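Nucleotidyltransferase-like protein (Exiguobacterium sibiricum, PDB 3C18) is of unestablished function but probably belongs to the nucleotidyltransferases, joining a nucleotidyltransferase-like domain to a substrate-binding-type domain and a helix-turn-helix domain. Local coordinates at residues Q4-I9 with L63-H68; I22-K27 with T95-R100; G267-S272 with V284-V289. All blocks are in the same frame, centred on the assembly; numbering follows the deposited sequence. Where two conformers were deposited one is given.

Contact 1. Residues Q4-I9 with L63-H68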
loop_
_atom_site.group_PDB
_atom_site.type_symbol
_atom_site.label_atom_id
_atom_site.label_comp_id
_atom_site.label_asym_id
_atom_site.label_seq_id
_atom_site.Cartn_x
_atom_site.Cartn_y
_atom_site.Cartn_z
ATOM N N GLN A 4 32.224 -19.194 1.397
ATOM C CA GLN A 4 33.513 -19.078 2.058
ATOM C C GLN A 4 33.714 -17.647 2.508
ATOM O O GLN A 4 34.219 -17.408 3.595
ATOM C CB GLN A 4 34.658 -19.530 1.128
ATOM N N ALA A 5 33.281 -16.700 1.686
ATOM C CA ALA A 5 33.544 -15.259 1.940
ATOM C C ALA A 5 32.638 -14.655 3.018
ATOM O O ALA A 5 32.912 -13.567 3.546
ATOM C CB ALA A 5 33.426 -14.445 0.656
ATOM N N THR A 6 31.565 -15.368 3.350
ATOM C CA THR A 6 30.586 -14.867 4.353
ATOM C C THR A 6 30.423 -15.799 5.557
ATOM O O THR A 6 29.581 -15.582 6.442
ATOM C CB THR A 6 29.178 -14.650 3.742
ATOM O OG1 THR A 6 28.629 -15.904 3.342
ATOM C CG2 THR A 6 29.226 -13.728 2.544
ATOM N N ARG A 7 31.251 -16.832 5.587
ATOM C CA ARG A 7 31.116 -17.884 6.594
ATOM C C ARG A 7 31.103 -17.347 8.013
ATOM O O ARG A 7 30.359 -17.826 8.874
ATOM C CB ARG A 7 32.232 -18.926 6.449
ATOM C CG ARG A 7 31.996 -20.198 7.237
ATOM C CD ARG A 7 33.118 -21.180 6.989
ATOM N NE ARG A 7 33.187 -21.581 5.588
ATOM C CZ ARG A 7 34.206 -22.241 5.050
ATOM N NH1 ARG A 7 35.253 -22.563 5.789
ATOM N NH2 ARG A 7 34.187 -22.569 3.773
ATOM N N THR A 8 31.925 -16.340 8.241
ATOM C CA THR A 8 32.083 -15.757 9.577
ATOM C C THR A 8 30.814 -15.029 9.988
ATOM O O THR A 8 30.557 -14.793 11.177
ATOM C CB THR A 8 33.285 -14.793 9.626
ATOM O OG1 THR A 8 34.498 -15.536 9.452
ATOM C CG2 THR A 8 33.337 -14.053 10.946
ATOM N N ILE A 9 30.014 -14.689 8.994
ATOM C CA ILE A 9 28.761 -13.970 9.245
ATOM C C ILE A 9 27.573 -14.928 9.358
ATOM O O ILE A 9 26.782 -14.824 10.269
ATOM C CB ILE A 9 28.453 -12.902 8.157
ATOM C CG1 ILE A 9 29.542 -11.825 8.142
ATOM C CG2 ILE A 9 27.057 -12.261 8.403
ATOM C CD1 ILE A 9 29.310 -10.677 7.173
ATOM N N LEU A 63 34.544 -6.876 1.916
ATOM C CA LEU A 63 33.230 -7.287 1.402
ATOM C C LEU A 63 32.084 -6.788 2.244
ATOM O O LEU A 63 31.960 -7.151 3.399
ATOM C CB LEU A 63 33.151 -8.813 1.316
ATOM C CG LEU A 63 31.946 -9.359 0.539
ATOM C CD1 LEU A 63 32.101 -9.067 -0.964
ATOM C CD2 LEU A 63 31.767 -10.841 0.771
ATOM N N ARG A 64 31.252 -5.959 1.631
ATOM C CA ARG A 64 30.062 -5.390 2.279
ATOM C C ARG A 64 28.881 -6.296 2.056
ATOM O O ARG A 64 28.543 -6.662 0.930
ATOM C CB ARG A 64 29.751 -3.994 1.749
ATOM C CG ARG A 64 30.842 -3.015 2.005
ATOM C CD ARG A 64 30.711 -1.802 1.131
ATOM N NE ARG A 64 29.881 -0.763 1.724
ATOM C CZ ARG A 64 29.306 0.220 1.033
ATOM N NH1 ARG A 64 29.450 0.286 -0.285
ATOM N NH2 ARG A 64 28.564 1.124 1.659
ATOM N N VAL A 65 28.261 -6.661 3.162
ATOM C CA VAL A 65 27.204 -7.665 3.181
ATOM C C VAL A 65 25.960 -7.125 3.859
ATOM O O VAL A 65 26.008 -6.662 4.972
ATOM C CB VAL A 65 27.674 -8.927 3.956
ATOM C CG1 VAL A 65 26.629 -10.044 3.930
ATOM C CG2 VAL A 65 28.995 -9.409 3.409
ATOM N N SER A 66 24.847 -7.187 3.130
ATOM C CA SER A 66 23.516 -6.921 3.694
ATOM C C SER A 66 22.842 -8.248 4.060
ATOM O O SER A 66 22.781 -9.173 3.273
ATOM C CB SER A 66 22.623 -6.171 2.701
ATOM O OG SER A 66 21.430 -5.776 3.346
ATOM N N LEU A 67 22.350 -8.319 5.279
ATOM C CA LEU A 67 21.628 -9.485 5.717
ATOM C C LEU A 67 20.146 -9.184 5.978
ATOM O O LEU A 67 19.789 -8.379 6.857
ATOM C CB LEU A 67 22.307 -10.075 6.937
ATOM C CG LEU A 67 21.883 -11.475 7.359
ATOM C CD1 LEU A 67 23.015 -12.204 8.007
ATOM C CD2 LEU A 67 20.687 -11.372 8.293
ATOM N N HIS A 68 19.310 -9.843 5.183
ATOM C CA HIS A 68 17.857 -9.836 5.363
ATOM C C HIS A 68 17.404 -11.070 6.131
ATOM O O HIS A 68 17.605 -12.185 5.702
ATOM C CB HIS A 68 17.135 -9.707 4.026
ATOM C CG HIS A 68 17.208 -8.317 3.444
ATOM N ND1 HIS A 68 16.090 -7.545 3.208
ATOM C CD2 HIS A 68 18.273 -7.550 3.095
ATOM C CE1 HIS A 68 16.461 -6.373 2.710
ATOM N NE2 HIS A 68 17.784 -6.347 2.641
#

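Contact 2. Residues I22-K27 with T95-R100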
loop_
_atom_site.group_PDB
_atom_site.type_symbol
_atom_site.label_atom_id
_atom_site.label_comp_id
_atom_site.label_asym_id
_atom_site.label_seq_id
_atom_site.Cartn_x
_atom_site.Cartn_y
_atom_site.Cartn_z
ATOM N N ILE A 22 19.442 -20.248 3.974
ATOM C CA ILE A 22 20.297 -19.108 3.735
ATOM C C ILE A 22 20.701 -19.080 2.285
ATOM O O ILE A 22 21.202 -20.048 1.732
ATOM C CB ILE A 22 21.553 -19.103 4.628
ATOM C CG1 ILE A 22 21.178 -19.269 6.109
ATOM C CG2 ILE A 22 22.355 -17.832 4.422
ATOM C CD1 ILE A 22 22.395 -19.430 6.971
ATOM N N ILE A 23 20.403 -17.953 1.676
ATOM C CA ILE A 23 20.646 -17.702 0.267
ATOM C C ILE A 23 21.611 -16.552 0.119
ATOM O O ILE A 23 21.537 -15.578 0.848
ATOM C CB ILE A 23 19.309 -17.316 -0.444
ATOM C CG1 ILE A 23 18.576 -18.571 -0.913
ATOM C CG2 ILE A 23 19.555 -16.392 -1.613
ATOM C CD1 ILE A 23 19.031 -19.100 -2.251
ATOM N N ALA A 24 22.515 -16.677 -0.847
ATOM C CA ALA A 24 23.454 -15.615 -1.168
ATOM C C ALA A 24 23.268 -15.110 -2.613
ATOM O O ALA A 24 23.123 -15.882 -3.552
ATOM C CB ALA A 24 24.886 -16.068 -0.895
ATOM N N VAL A 25 23.247 -13.792 -2.740
ATOM C CA VAL A 25 23.092 -13.110 -4.008
ATOM C C VAL A 25 24.190 -12.077 -4.173
ATOM O O VAL A 25 24.362 -11.187 -3.353
ATOM C CB VAL A 25 21.763 -12.340 -4.042
ATOM C CG1 VAL A 25 21.479 -11.772 -5.443
ATOM C CG2 VAL A 25 20.632 -13.230 -3.551
ATOM N N GLU A 26 24.910 -12.193 -5.273
ATOM C CA GLU A 26 26.002 -11.280 -5.590
ATOM C C GLU A 26 25.522 -10.131 -6.435
ATOM O O GLU A 26 24.642 -10.278 -7.285
ATOM C CB GLU A 26 27.091 -12.033 -6.345
ATOM C CG GLU A 26 28.325 -11.205 -6.608
ATOM C CD GLU A 26 29.451 -12.041 -7.181
ATOM O OE1 GLU A 26 29.147 -12.980 -7.946
ATOM O OE2 GLU A 26 30.625 -11.765 -6.852
ATOM N N LYS A 27 26.113 -8.977 -6.204
ATOM C CA LYS A 27 25.807 -7.810 -7.023
ATOM C C LYS A 27 26.141 -8.082 -8.481
ATOM O O LYS A 27 27.068 -8.821 -8.799
ATOM C CB LYS A 27 26.559 -6.576 -6.548
ATOM C CG LYS A 27 28.046 -6.649 -6.734
ATOM C CD LYS A 27 28.657 -5.320 -6.418
ATOM C CE LYS A 27 30.159 -5.362 -6.536
ATOM N NZ LYS A 27 30.654 -3.988 -6.353
ATOM N N THR A 95 22.080 -18.333 -4.563
ATOM C CA THR A 95 22.829 -19.550 -4.220
ATOM C C THR A 95 22.526 -20.027 -2.825
ATOM O O THR A 95 22.630 -19.270 -1.872
ATOM C CB THR A 95 24.330 -19.304 -4.289
ATOM O OG1 THR A 95 24.675 -18.838 -5.599
ATOM C CG2 THR A 95 25.109 -20.565 -3.937
ATOM N N ILE A 96 22.153 -21.293 -2.713
ATOM C CA ILE A 96 21.786 -21.902 -1.416
ATOM C C ILE A 96 23.039 -22.197 -0.611
ATOM O O ILE A 96 23.853 -23.029 -0.988
ATOM C CB ILE A 96 20.994 -23.209 -1.577
ATOM C CG1 ILE A 96 19.633 -22.931 -2.214
ATOM C CG2 ILE A 96 20.811 -23.913 -0.254
ATOM C CD1 ILE A 96 18.994 -24.169 -2.717
ATOM N N ILE A 97 23.178 -21.488 0.503
ATOM C CA ILE A 97 24.345 -21.599 1.379
ATOM C C ILE A 97 24.069 -22.645 2.425
ATOM O O ILE A 97 24.961 -23.363 2.860
ATOM C CB ILE A 97 24.658 -20.249 2.097
ATOM C CG1 ILE A 97 25.192 -19.225 1.103
ATOM C CG2 ILE A 97 25.665 -20.425 3.186
ATOM C CD1 ILE A 97 26.368 -19.693 0.325
ATOM N N PHE A 98 22.809 -22.744 2.807
ATOM C CA PHE A 98 22.411 -23.637 3.887
ATOM C C PHE A 98 20.926 -23.802 3.919
ATOM O O PHE A 98 20.191 -22.865 3.643
ATOM C CB PHE A 98 22.870 -23.055 5.232
ATOM C CG PHE A 98 22.282 -23.746 6.422
ATOM C CD1 PHE A 98 22.880 -24.877 6.947
ATOM C CD2 PHE A 98 21.120 -23.278 7.008
ATOM C CE1 PHE A 98 22.325 -25.522 8.035
ATOM C CE2 PHE A 98 20.560 -23.921 8.080
ATOM C CZ PHE A 98 21.153 -25.039 8.598
ATOM N N GLU A 99 20.489 -25.002 4.268
ATOM C CA GLU A 99 19.059 -25.233 4.454
ATOM C C GLU A 99 18.755 -26.440 5.297
ATOM O O GLU A 99 19.554 -27.347 5.436
ATOM C CB GLU A 99 18.333 -25.338 3.111
ATOM C CG GLU A 99 18.828 -26.472 2.237
ATOM C CD GLU A 99 17.942 -26.723 1.030
ATOM O OE1 GLU A 99 16.717 -26.509 1.119
ATOM O OE2 GLU A 99 18.473 -27.145 -0.012
ATOM N N ARG A 100 17.584 -26.388 5.902
ATOM C CA ARG A 100 17.044 -27.505 6.634
ATOM C C ARG A 100 15.775 -27.964 5.961
ATOM O O ARG A 100 14.983 -27.158 5.500
ATOM C CB ARG A 100 16.718 -27.127 8.077
ATOM C CG ARG A 100 17.920 -26.986 8.991
ATOM C CD ARG A 100 17.460 -26.728 10.424
ATOM N NE ARG A 100 18.578 -26.743 11.355
ATOM C CZ ARG A 100 19.232 -25.661 11.755
ATOM N NH1 ARG A 100 18.873 -24.471 11.315
ATOM N NH2 ARG A 100 20.245 -25.768 12.606
#

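Contact 3. Residues G267-S272 with V284-V289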
loop_
_atom_site.group_PDB
_atom_site.type_symbol
_atom_site.label_atom_id
_atom_site.label_comp_id
_atom_site.label_asym_id
_atom_site.label_seq_id
_atom_site.Cartn_x
_atom_site.Cartn_y
_atom_site.Cartn_z
ATOM N N GLY A 267 -25.320 -8.198 -10.777
ATOM C CA GLY A 267 -26.202 -9.350 -10.689
ATOM C C GLY A 267 -25.548 -10.634 -10.273
ATOM O O GLY A 267 -26.148 -11.679 -10.378
ATOM N N LEU A 268 -24.335 -10.559 -9.740
ATOM C CA LEU A 268 -23.582 -11.787 -9.374
ATOM C C LEU A 268 -23.708 -12.177 -7.899
ATOM O O LEU A 268 -23.366 -13.274 -7.483
ATOM C CB LEU A 268 -22.113 -11.598 -9.709
ATOM C CG LEU A 268 -21.846 -11.489 -11.216
ATOM C CD1 LEU A 268 -20.382 -11.093 -11.462
ATOM C CD2 LEU A 268 -22.182 -12.817 -11.869
ATOM N N ILE A 269 -24.191 -11.224 -7.122
ATOM C CA ILE A 269 -24.441 -11.433 -5.701
ATOM C C ILE A 269 -25.834 -10.944 -5.408
ATOM O O ILE A 269 -26.290 -9.926 -5.942
ATOM C CB ILE A 269 -23.403 -10.725 -4.777
ATOM C CG1 ILE A 269 -22.113 -11.540 -4.665
ATOM C CG2 ILE A 269 -23.949 -10.588 -3.356
ATOM C CD1 ILE A 269 -21.013 -10.828 -3.888
ATOM N N ARG A 270 -26.530 -11.714 -4.593
ATOM C CA ARG A 270 -27.896 -11.407 -4.189
ATOM C C ARG A 270 -27.961 -10.877 -2.784
ATOM O O ARG A 270 -27.532 -11.504 -1.876
ATOM C CB ARG A 270 -28.779 -12.677 -4.282
ATOM C CG ARG A 270 -30.261 -12.441 -3.923
ATOM C CD ARG A 270 -31.161 -13.623 -4.354
ATOM N NE ARG A 270 -30.463 -14.897 -4.184
ATOM C CZ ARG A 270 -30.075 -15.676 -5.190
ATOM N NH1 ARG A 270 -30.366 -15.346 -6.447
ATOM N NH2 ARG A 270 -29.420 -16.805 -4.928
ATOM N N ILE A 271 -28.550 -9.710 -2.637
ATOM C CA ILE A 271 -28.728 -9.073 -1.313
ATOM C C ILE A 271 -30.113 -9.326 -0.727
ATOM O O ILE A 271 -31.138 -9.193 -1.392
ATOM C CB ILE A 271 -28.423 -7.519 -1.376
ATOM C CG1 ILE A 271 -28.427 -6.932 0.016
ATOM C CG2 ILE A 271 -29.413 -6.799 -2.246
ATOM C CD1 ILE A 271 -27.928 -5.507 0.086
ATOM N N SER A 272 -30.127 -9.738 0.536
ATOM C CA SER A 272 -31.339 -9.939 1.256
ATOM C C SER A 272 -31.196 -9.532 2.707
ATOM O O SER A 272 -30.177 -9.087 3.143
ATOM C CB SER A 272 -31.787 -11.407 1.190
ATOM O OG SER A 272 -30.797 -12.267 1.740
ATOM N N VAL A 284 -28.153 -7.859 7.050
ATOM C CA VAL A 284 -28.028 -7.925 5.609
ATOM C C VAL A 284 -27.224 -9.151 5.292
ATOM O O VAL A 284 -26.242 -9.441 5.970
ATOM C CB VAL A 284 -27.335 -6.700 5.046
ATOM C CG1 VAL A 284 -27.457 -6.684 3.553
ATOM C CG2 VAL A 284 -27.954 -5.429 5.724
ATOM N N THR A 285 -27.665 -9.883 4.259
ATOM C CA THR A 285 -27.017 -11.139 3.867
ATOM C C THR A 285 -26.793 -11.169 2.367
ATOM O O THR A 285 -27.467 -10.457 1.595
ATOM C CB THR A 285 -27.813 -12.387 4.338
ATOM O OG1 THR A 285 -29.045 -12.478 3.627
ATOM C CG2 THR A 285 -28.130 -12.315 5.820
ATOM N N TYR A 286 -25.743 -11.878 2.009
ATOM C CA TYR A 286 -25.214 -11.906 0.647
ATOM C C TYR A 286 -24.957 -13.311 0.192
ATOM O O TYR A 286 -24.475 -14.177 0.958
ATOM C CB TYR A 286 -23.904 -11.149 0.584
ATOM C CG TYR A 286 -24.001 -9.753 1.135
ATOM C CD1 TYR A 286 -24.517 -8.735 0.389
ATOM C CD2 TYR A 286 -23.626 -9.477 2.442
ATOM C CE1 TYR A 286 -24.615 -7.457 0.902
ATOM C CE2 TYR A 286 -23.721 -8.192 2.955
ATOM C CZ TYR A 286 -24.215 -7.177 2.159
ATOM O OH TYR A 286 -24.340 -5.875 2.626
ATOM N N GLU A 287 -25.293 -13.554 -1.066
ATOM C CA GLU A 287 -25.145 -14.907 -1.602
ATOM C C GLU A 287 -24.779 -14.853 -3.086
ATOM O O GLU A 287 -25.374 -14.089 -3.805
ATOM C CB GLU A 287 -26.475 -15.656 -1.456
ATOM C CG GLU A 287 -26.364 -17.170 -1.557
ATOM C CD GLU A 287 -27.708 -17.862 -1.298
ATOM O OE1 GLU A 287 -28.755 -17.164 -1.371
ATOM O OE2 GLU A 287 -27.691 -19.087 -0.994
ATOM N N PRO A 288 -23.815 -15.664 -3.525
ATOM C CA PRO A 288 -23.542 -15.647 -4.958
ATOM C C PRO A 288 -24.703 -16.242 -5.736
ATOM O O PRO A 288 -25.307 -17.240 -5.334
ATOM C CB PRO A 288 -22.283 -16.516 -5.113
ATOM C CG PRO A 288 -21.913 -16.974 -3.736
ATOM C CD PRO A 288 -23.099 -16.743 -2.835
ATOM N N VAL A 289 -25.019 -15.568 -6.828
ATOM C CA VAL A 289 -26.090 -15.977 -7.725
ATOM C C VAL A 289 -25.595 -17.075 -8.659
ATOM O O VAL A 289 -24.409 -17.147 -9.027
ATOM C CB VAL A 289 -26.625 -14.783 -8.548
ATOM C CG1 VAL A 289 -27.531 -15.247 -9.659
ATOM C CG2 VAL A 289 -27.351 -13.836 -7.639
HETATM O O HOH W 1 -22.139 -15.505 -8.754
HETATM O O HOH W 2 -28.730 -12.911 0.151
HETATM O O HOH W 3 -30.214 -14.882 -0.977
#

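Contact 1. Residues Q4-I9 with L63-H68
Ile9, on the last turn of the segment 4-9, reaches from its helix onto Val65 and Leu67 of the strand 63-68. From CB its two branches part. CG2, set anti to the backbone N (chi1 of CG1 -62°), slides past Leu67 and meets its CD1 at 4.1 Å. The other branch runs through CG1, anti to the carbonyl carbon, and extends to CD1, which meets Val65 tip to tip, 4.0 Å from Val65 CG2 and equally close to Val65 CB. One isoleucine thus bridges two residues that point to the same face of the strand. A turn earlier, Ala5 CB rests on Leu63 CD2 at 4.0 Å, and the Thr6 methyl, CG2, lies loosely between Leu63 and Val65, nearest at 4.2 Å from Leu63 CD2. The threonine hydroxyl is engaged in its own helix, with Met2 O. No hydrogen bond crosses the interface, and alternate residues 63, 65 and 67 form a purely apolar seam. The two segments' axes cross at -59°, 10.2 Å apart at closest, and helix 2-15 thus packs on one face of the mixed sheet; Ile9 also touches Tyr58 of strand 53-60, while Leu63, Val65 and Leu67 abut Val40, Leu42 and Val44 of strand 40-46.

Contact 2. Residues I22-K27 with T95-R100
The Phe98 ring meets Ile22 obliquely, with CD1 of the isoleucine 4.1 Å from ring atom CD2 and 4.0 Å from Phe98 CB. Phe98 CG lies opposite its backbone N (chi1 169°), which sets the ring beside Ile22 CD1. Within its own segment, just past the strand end, the ring has the Arg100 guanidinium at its edge: Arg100 CZ lies in the ring plane, and in return Phe98 CZ sits over one face of the guanidinium, 3.6 Å above it and offset toward the rim. The result is an edge-to-face meeting, with Arg100 NH1 tied further to Thr19 O.

The backbones run antiparallel, and Ala24 and Thr95 form a hydrogen-bonded pair with both N-H...O bonds at 2.8 Å; the Ala24 N bond lies in the carbonyl plane of Thr95. Beyond it the register slips by one residue. Ile97 and Phe98 both face Ile22, a classic beta bulge: Ile22 O takes a bond from Ile97 N at 2.7 Å and a weak one from Phe98 N, while Ile22 N donates a hydrogen bond to Phe98 O. At the bulge the Ile97 side chain is directed toward strand 19-26, its CG1 3.7 Å from Ala24 CB. On the other face Ile23 CD1 packs against Ile96 CG1, next to Leu104 of helix 103-110.

Replacing Ile22 by an alanine would probably open a gap beside Ile97 CB and Phe98 CB and leave the phenyl ring freer to turn. Strand 95-99 is an outermost strand of the mixed sheet within this chain; main-chain hydrogen bonds join it to strand 19-26, mostly apolar side chains, Phe98 among them, pack on both faces, and the bulge lets one carbonyl serve two N-H groups.

Contact 3. Residues G267-S272 with V284-V289
Ser272 and Thr285 bring their hydroxyls within 2.6 Å of each other, OG to OG1, on the same face of the hairpin as Arg270 and Glu287. Both oxygens stand between their own backbone N and carbonyl carbon (chi1 60° and 68°), which aims each at its cross-strand partner. A water also bonded to Ser272 OG donates to Arg270 O.

Main-chain bonds make the ladder. Arg270 and Glu287 form one hydrogen-bonded pair and Ser272 and Thr285 the next, and Val289 N closes the end on Leu268 O at 2.9 Å. That last donor sits above the carbonyl plane; a second water, close to that plane, donates to Leu268 O and Val289 O.

The charged pair is loose. Arg270 and Glu287 lie side by side, pointing the same way, and Arg270 NH2 is 3.6 Å from Glu287 OE1, a long salt bridge with the two flat groups 83° apart. A water linking Arg270 NE to OE1 supplements it, while Val289 CG2 lies over one guanidinium face, 3.6 Å from NH1.

Apolar contacts occupy the opposite face. Ile269 CG2 touches Tyr286 CB at 4.0 Å, at the ring edge, and Ile271 CD1 runs beside Tyr286 CE1. Ile271 CG1 also meets Val284 CG1. Phe263 and Ile264 of helix 253-265 cover Ile269, and Tyr286 OH bonds to His57 of the second subunit.

The hairpin, consistent with the wing of a winged helix-turn-helix domain, is thus two-sided: one face carries charged and hydroxyl groups linked by water; the other, largely apolar, packs on helix 253-265 and the second subunit.

Overall arrangement
Contacts 1 and 2 belong to the same mixed sheet of the nucleotidyltransferase-like region, their centres about 10 Å apart, and their segments alternate along the chain. Contact 1 is buried and wholly apolar, a helix laid on a sheet; contact 2, partly buried at the sheet's border, relies on main-chain hydrogen bonds with apolar packing added. Contact 3 has its centre about 56 Å from that of contact 1, on the opposite side of the chain's centre in the helix-turn-helix region. It too is partly buried and pairs antiparallel strands, but without a bulge and with charged, hydroxyl and water-mediated links on one face. Across the dimer, Ile271 packs on Arg64 of the second subunit, on the strand of contact 1.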